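Local coordinates for protein geranyltranstransferase (IspA) (Helicobacter pylori, PDB 3LLW) that probably acts as a magnesium-dependent prenyltransferase of isoprenoid biosynthesis, joining small isoprenyl diphosphates into longer chains, at residues Ile206-Leu211 with Pro284-Leu289; Arg50-Leu55 with Ser194-Met199. One frame throughout, in Å; residues are numbered along the deposited sequence.

In the fold
Both contacts join helical parts of the mainly helical polyprenyl synthase fold. Contact 2 is the core one. It is buried, and its centre lies about 5 Å from the centre of the chain, where helix 51-63 meets helix 178-204. The centre of contact 1 lies about 21 Å from that of the chain, and it is only partly buried. It pairs the starts of helices 209-236 and 287-301. The two contact centres are about 16 Å apart, without touching. Helix 51-63 ties them together, because its later residues meet Y286 and L289 of contact 1. Contact 1 is built on a tyrosine ring, contact 2 on leucines and a serine. Each has a sulfate ion at a helix start.

Contact 1: residues Ile206-Leu211 with Pro284-Leu289; sequences IKDEEL and PAYPLL. With SO4 (sulfate ion), chain E.
L288 N donates a 2.8 Å bond to O1 of a sulfate ion, beside the Y286 ring that packs against L211. The bond is fairly straight, with an N-H...O angle of 162°. L289 N gives a second bond, to sulfate O2, at 3.0 Å. These two amides belong to the first turn of helix 287-301, and Y286 is its N-cap residue. P287 has no N-H to offer, but its CD rests 3.2 Å from sulfate O1. On the ring side, sulfate O4 comes within 3.4 Å of Y286 CD2.

The contact joins the starts of helices 209-236 and 287-301, away from the magnesium-binding aspartates. Between the segments it is mainly apolar. L211 CD2 lies over one face of the Y286 ring, 3.9 Å from its centroid and 20° off the ring normal. This is a CH-pi contact, shifted toward the rim near CZ and CE2. With CG beside the backbone N and anti to the carbonyl carbon (chi1 -62°), the Y286 ring is carried from the helix start to L211. The other methyl of L211, CD1, meets L289 CD2 tip to tip at 3.9 Å. The D208 carboxylate comes to the hydroxyl end of the ring, near the ring plane. The modelled spacing there is too short to trust, so the nature of that contact is doubtful. D208 is itself the N-cap residue of helix 209-236.

L201 and L282 add apolar cover to L211. L63 of helix 51-63 packs on Y286, and V59 on L289.

The sulfate, probably from the crystallisation liquor, marks a helix start whose first-turn amides bind an anion. The helix dipole would probably add to that attraction, while the L211-Y286-L289 cluster closes the contact.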
loop_
_atom_site.group_PDB
_atom_site.type_symbol
_atom_site.label_atom_id
_atom_site.label_comp_id
_atom_site.label_asym_id
_atom_site.label_seq_id
_atom_site.Cartn_x
_atom_site.Cartn_y
_atom_site.Cartn_z
ATOM N N ILE A 206 18.544 10.985 -14.471
ATOM C CA ILE A 206 19.977 10.776 -14.691
ATOM C C ILE A 206 20.395 9.416 -14.122
ATOM O O ILE A 206 19.847 8.960 -13.114
ATOM C CB ILE A 206 20.886 11.977 -14.186
ATOM C CG1 ILE A 206 21.738 11.608 -12.967
ATOM C CG2 ILE A 206 20.064 13.260 -13.955
ATOM C CD1 ILE A 206 22.975 12.465 -12.792
ATOM N N LYS A 207 21.325 8.753 -14.805
ATOM C CA LYS A 207 21.797 7.440 -14.379
ATOM C C LYS A 207 23.244 7.527 -13.908
ATOM O O LYS A 207 24.169 7.704 -14.711
ATOM C CB LYS A 207 21.623 6.404 -15.500
ATOM C CG LYS A 207 20.232 6.424 -16.129
ATOM C CD LYS A 207 20.033 5.352 -17.187
ATOM C CE LYS A 207 18.790 5.664 -18.019
ATOM N NZ LYS A 207 18.277 4.485 -18.770
ATOM N N ASP A 208 23.421 7.444 -12.593
ATOM C CA ASP A 208 24.739 7.392 -11.971
ATOM C C ASP A 208 24.691 6.429 -10.794
ATOM O O ASP A 208 24.146 6.749 -9.727
ATOM C CB ASP A 208 25.226 8.780 -11.526
ATOM C CG ASP A 208 26.679 8.769 -11.036
ATOM O OD1 ASP A 208 27.451 7.839 -11.375
ATOM O OD2 ASP A 208 27.063 9.702 -10.311
ATOM N N GLU A 209 25.275 5.254 -11.021
ATOM C CA GLU A 209 25.254 4.126 -10.093
ATOM C C GLU A 209 25.989 4.435 -8.787
ATOM O O GLU A 209 25.565 4.005 -7.712
ATOM C CB GLU A 209 25.816 2.866 -10.776
ATOM C CG GLU A 209 27.283 2.967 -11.315
ATOM C CD GLU A 209 27.427 3.485 -12.767
ATOM O OE1 GLU A 209 26.680 4.397 -13.203
ATOM O OE2 GLU A 209 28.325 2.975 -13.472
ATOM N N GLU A 210 27.070 5.207 -8.900
ATOM C CA GLU A 210 27.893 5.609 -7.771
ATOM C C GLU A 210 27.179 6.594 -6.857
ATOM O O GLU A 210 27.335 6.527 -5.638
ATOM C CB GLU A 210 29.183 6.254 -8.263
ATOM C CG GLU A 210 30.355 5.302 -8.475
ATOM C CD GLU A 210 31.703 6.000 -8.299
ATOM O OE1 GLU A 210 31.839 7.179 -8.702
ATOM O OE2 GLU A 210 32.629 5.367 -7.747
ATOM N N LEU A 211 26.426 7.519 -7.456
ATOM C CA LEU A 211 25.689 8.537 -6.701
ATOM C C LEU A 211 24.516 7.898 -5.971
ATOM O O LEU A 211 24.189 8.293 -4.846
ATOM C CB LEU A 211 25.206 9.683 -7.604
ATOM C CG LEU A 211 24.501 10.854 -6.904
ATOM C CD1 LEU A 211 25.420 11.481 -5.869
ATOM C CD2 LEU A 211 24.013 11.904 -7.893
ATOM N N PRO A 284 33.172 18.352 -5.410
ATOM C CA PRO A 284 33.761 18.354 -6.763
ATOM C C PRO A 284 32.819 17.986 -7.911
ATOM O O PRO A 284 32.689 18.761 -8.862
ATOM C CB PRO A 284 34.883 17.313 -6.663
ATOM C CG PRO A 284 35.196 17.238 -5.222
ATOM C CD PRO A 284 33.880 17.393 -4.540
ATOM N N ALA A 285 32.171 16.824 -7.817
ATOM C CA ALA A 285 31.331 16.311 -8.909
ATOM C C ALA A 285 29.875 16.792 -8.886
ATOM O O ALA A 285 29.211 16.798 -9.929
ATOM C CB ALA A 285 31.394 14.784 -8.962
ATOM N N TYR A 286 29.375 17.182 -7.711
ATOM C CA TYR A 286 27.966 17.589 -7.576
ATOM C C TYR A 286 27.726 18.827 -6.703
ATOM O O TYR A 286 27.096 18.703 -5.651
ATOM C CB TYR A 286 27.132 16.415 -7.028
ATOM C CG TYR A 286 27.113 15.218 -7.936
ATOM C CD1 TYR A 286 27.940 14.118 -7.697
ATOM C CD2 TYR A 286 26.284 15.193 -9.054
ATOM C CE1 TYR A 286 27.935 13.010 -8.562
ATOM C CE2 TYR A 286 26.270 14.106 -9.912
ATOM C CZ TYR A 286 27.096 13.023 -9.664
ATOM O OH TYR A 286 27.048 11.957 -10.526
ATOM N N PRO A 287 28.216 20.016 -7.133
ATOM C CA PRO A 287 28.094 21.237 -6.323
ATOM C C PRO A 287 26.675 21.708 -5.960
ATOM O O PRO A 287 26.448 22.094 -4.807
ATOM C CB PRO A 287 28.820 22.305 -7.166
ATOM C CG PRO A 287 28.892 21.749 -8.547
ATOM C CD PRO A 287 28.969 20.267 -8.380
ATOM N N LEU A 288 25.744 21.676 -6.916
ATOM C CA LEU A 288 24.363 22.125 -6.676
ATOM C C LEU A 288 23.632 21.192 -5.707
ATOM O O LEU A 288 22.868 21.646 -4.853
ATOM C CB LEU A 288 23.584 22.273 -7.989
ATOM C CG LEU A 288 24.157 23.231 -9.049
ATOM C CD1 LEU A 288 23.402 23.140 -10.378
ATOM C CD2 LEU A 288 24.206 24.672 -8.554
ATOM N N LEU A 289 23.899 19.893 -5.845
ATOM C CA LEU A 289 23.385 18.872 -4.937
ATOM C C LEU A 289 23.941 19.045 -3.538
ATOM O O LEU A 289 23.189 19.022 -2.537
ATOM C CB LEU A 289 23.688 17.464 -5.478
ATOM C CG LEU A 289 23.255 16.213 -4.692
ATOM C CD1 LEU A 289 21.771 16.191 -4.395
ATOM C CD2 LEU A 289 23.659 14.944 -5.438
HETATM S S SO4 E . 25.258 19.231 -9.735
HETATM O O1 SO4 E . 25.922 20.508 -9.480
HETATM O O2 SO4 E . 24.747 18.686 -8.475
HETATM O O3 SO4 E . 24.158 19.444 -10.677
HETATM O O4 SO4 E . 26.229 18.316 -10.345
#

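Contact 2: residues Arg50-Leu55 with Ser194-Met199; sequences RFRPKL and SASLIM. With SO4 (sulfate ion), chain F.
L55 and L197 have nearly the same first torsion, with CG beside the backbone N in each (chi1 -73° and -70°). This brings their CD2 methyls to 3.9 Å, and the two side chains cross obliquely. S196, next to L197 in the chain, meets R52 and L55. Its OG lies 3.4 Å from R52 CB in a van der Waals approach; the hydrogen bond of OG goes to L192 O.

R52 bends at its second torsion and leads its guanidinium away from the partner helix. There R52 NH2 donates a bond of 2.8 Å to O2 of a sulfate ion at the guanidinium edge. F51 N adds a weak bond of 3.3 Å to sulfate O3. R52 belongs to the GGKRxRP motif, and the sulfate probably marks the place of the isopentenyl diphosphate, as in relatives. The R52 side chain is about 11 Å from that of D94, a magnesium-binding residue whose metal is absent from this chain.

The axes of segments 51-55 and 194-199, within helices 51-63 and 178-204, pass 8.4 Å apart and cross at -29°. M222 of helix 209-236 packs on both leucines. From helix 73-94, I83 covers S196 and H87 touches R52.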
loop_
_atom_site.group_PDB
_atom_site.type_symbol
_atom_site.label_atom_id
_atom_site.label_comp_id
_atom_site.label_asym_id
_atom_site.label_seq_id
_atom_site.Cartn_x
_atom_site.Cartn_y
_atom_site.Cartn_z
ATOM N N ARG A 50 7.441 18.549 6.689
ATOM C CA ARG A 50 7.674 18.088 5.300
ATOM C C ARG A 50 9.133 17.704 5.033
ATOM O O ARG A 50 9.646 17.914 3.926
ATOM C CB ARG A 50 7.211 19.142 4.261
ATOM C CG ARG A 50 5.743 19.169 3.831
ATOM C CD ARG A 50 4.761 18.522 4.803
ATOM N NE ARG A 50 3.515 19.278 4.936
ATOM C CZ ARG A 50 2.356 18.771 5.342
ATOM N NH1 ARG A 50 1.293 19.559 5.442
ATOM N NH2 ARG A 50 2.252 17.481 5.652
ATOM N N PHE A 51 9.799 17.130 6.033
ATOM C CA PHE A 51 11.208 16.805 5.905
ATOM C C PHE A 51 11.492 15.885 4.710
ATOM O O PHE A 51 12.434 16.120 3.964
ATOM C CB PHE A 51 11.783 16.223 7.206
ATOM C CG PHE A 51 13.279 15.985 7.156
ATOM C CD1 PHE A 51 14.161 17.031 6.862
ATOM C CD2 PHE A 51 13.807 14.719 7.397
ATOM C CE1 PHE A 51 15.539 16.812 6.812
ATOM C CE2 PHE A 51 15.182 14.494 7.357
ATOM C CZ PHE A 51 16.049 15.538 7.058
ATOM N N ARG A 52 10.657 14.867 4.518
ATOM C CA ARG A 52 10.885 13.896 3.459
ATOM C C ARG A 52 10.660 14.433 2.042
ATOM O O ARG A 52 11.530 14.228 1.203
ATOM C CB ARG A 52 10.135 12.580 3.719
ATOM C CG ARG A 52 10.700 11.806 4.873
ATOM C CD ARG A 52 9.589 11.314 5.780
ATOM N NE ARG A 52 10.142 10.789 7.018
ATOM C CZ ARG A 52 10.149 11.447 8.172
ATOM N NH1 ARG A 52 10.691 10.877 9.233
ATOM N NH2 ARG A 52 9.599 12.660 8.273
ATOM N N PRO A 53 9.509 15.105 1.765
ATOM C CA PRO A 53 9.436 15.767 0.467
ATOM C C PRO A 53 10.532 16.807 0.218
ATOM O O PRO A 53 11.036 16.896 -0.905
ATOM C CB PRO A 53 8.060 16.431 0.481
ATOM C CG PRO A 53 7.269 15.660 1.462
ATOM C CD PRO A 53 8.244 15.264 2.514
ATOM N N LYS A 54 10.921 17.565 1.242
ATOM C CA LYS A 54 12.063 18.482 1.097
ATOM C C LYS A 54 13.361 17.774 0.708
ATOM O O LYS A 54 14.123 18.295 -0.107
ATOM C CB LYS A 54 12.274 19.324 2.344
ATOM C CG LYS A 54 11.263 20.443 2.484
ATOM C CD LYS A 54 11.305 21.059 3.867
ATOM C CE LYS A 54 10.136 22.032 4.027
ATOM N NZ LYS A 54 10.254 22.869 5.231
ATOM N N LEU A 55 13.609 16.591 1.270
ATOM C CA LEU A 55 14.788 15.800 0.890
ATOM C C LEU A 55 14.708 15.348 -0.557
ATOM O O LEU A 55 15.706 15.379 -1.267
ATOM C CB LEU A 55 14.927 14.566 1.780
ATOM C CG LEU A 55 15.393 14.742 3.221
ATOM C CD1 LEU A 55 14.981 13.501 4.010
ATOM C CD2 LEU A 55 16.899 14.944 3.242
ATOM N N SER A 194 16.271 7.717 3.472
ATOM C CA SER A 194 17.213 7.387 2.384
ATOM C C SER A 194 16.448 7.098 1.084
ATOM O O SER A 194 16.918 7.451 0.006
ATOM C CB SER A 194 18.210 6.284 2.791
ATOM O OG SER A 194 18.054 5.090 2.064
ATOM N N ALA A 195 15.237 6.532 1.203
ATOM C CA ALA A 195 14.342 6.351 0.044
ATOM C C ALA A 195 13.975 7.665 -0.622
ATOM O O ALA A 195 14.159 7.794 -1.843
ATOM C CB ALA A 195 13.085 5.556 0.397
ATOM N N SER A 196 13.472 8.626 0.170
ATOM C CA SER A 196 13.272 10.032 -0.281
ATOM C C SER A 196 14.453 10.576 -1.124
ATOM O O SER A 196 14.254 11.107 -2.216
ATOM C CB SER A 196 13.039 10.958 0.913
ATOM O OG SER A 196 12.016 10.456 1.781
ATOM N N LEU A 197 15.673 10.424 -0.623
ATOM C CA LEU A 197 16.858 10.898 -1.335
ATOM C C LEU A 197 17.069 10.211 -2.680
ATOM O O LEU A 197 17.135 10.895 -3.696
ATOM C CB LEU A 197 18.109 10.768 -0.472
ATOM C CG LEU A 197 18.166 11.730 0.702
ATOM C CD1 LEU A 197 19.139 11.215 1.707
ATOM C CD2 LEU A 197 18.591 13.122 0.276
ATOM N N ILE A 198 17.092 8.876 -2.698
ATOM C CA ILE A 198 17.290 8.113 -3.962
ATOM C C ILE A 198 16.105 8.143 -4.944
ATOM O O ILE A 198 16.281 7.959 -6.173
ATOM C CB ILE A 198 17.782 6.660 -3.728
ATOM C CG1 ILE A 198 16.746 5.857 -2.931
ATOM C CG2 ILE A 198 19.147 6.675 -3.036
ATOM C CD1 ILE A 198 17.072 4.388 -2.733
ATOM N N MET A 199 14.911 8.399 -4.409
ATOM C CA MET A 199 13.726 8.619 -5.231
ATOM C C MET A 199 13.874 9.962 -5.946
ATOM O O MET A 199 13.365 10.119 -7.060
ATOM C CB MET A 199 12.410 8.555 -4.423
ATOM C CG MET A 199 11.856 7.137 -4.088
ATOM S SD MET A 199 10.575 7.202 -2.750
ATOM C CE MET A 199 9.193 7.660 -3.788
HETATM S S SO4 F . 8.282 15.551 10.167
HETATM O O1 SO4 F . 6.890 15.313 10.583
HETATM O O2 SO4 F . 9.104 14.373 10.457
HETATM O O3 SO4 F . 8.361 15.868 8.735
HETATM O O4 SO4 F . 8.813 16.669 10.943
#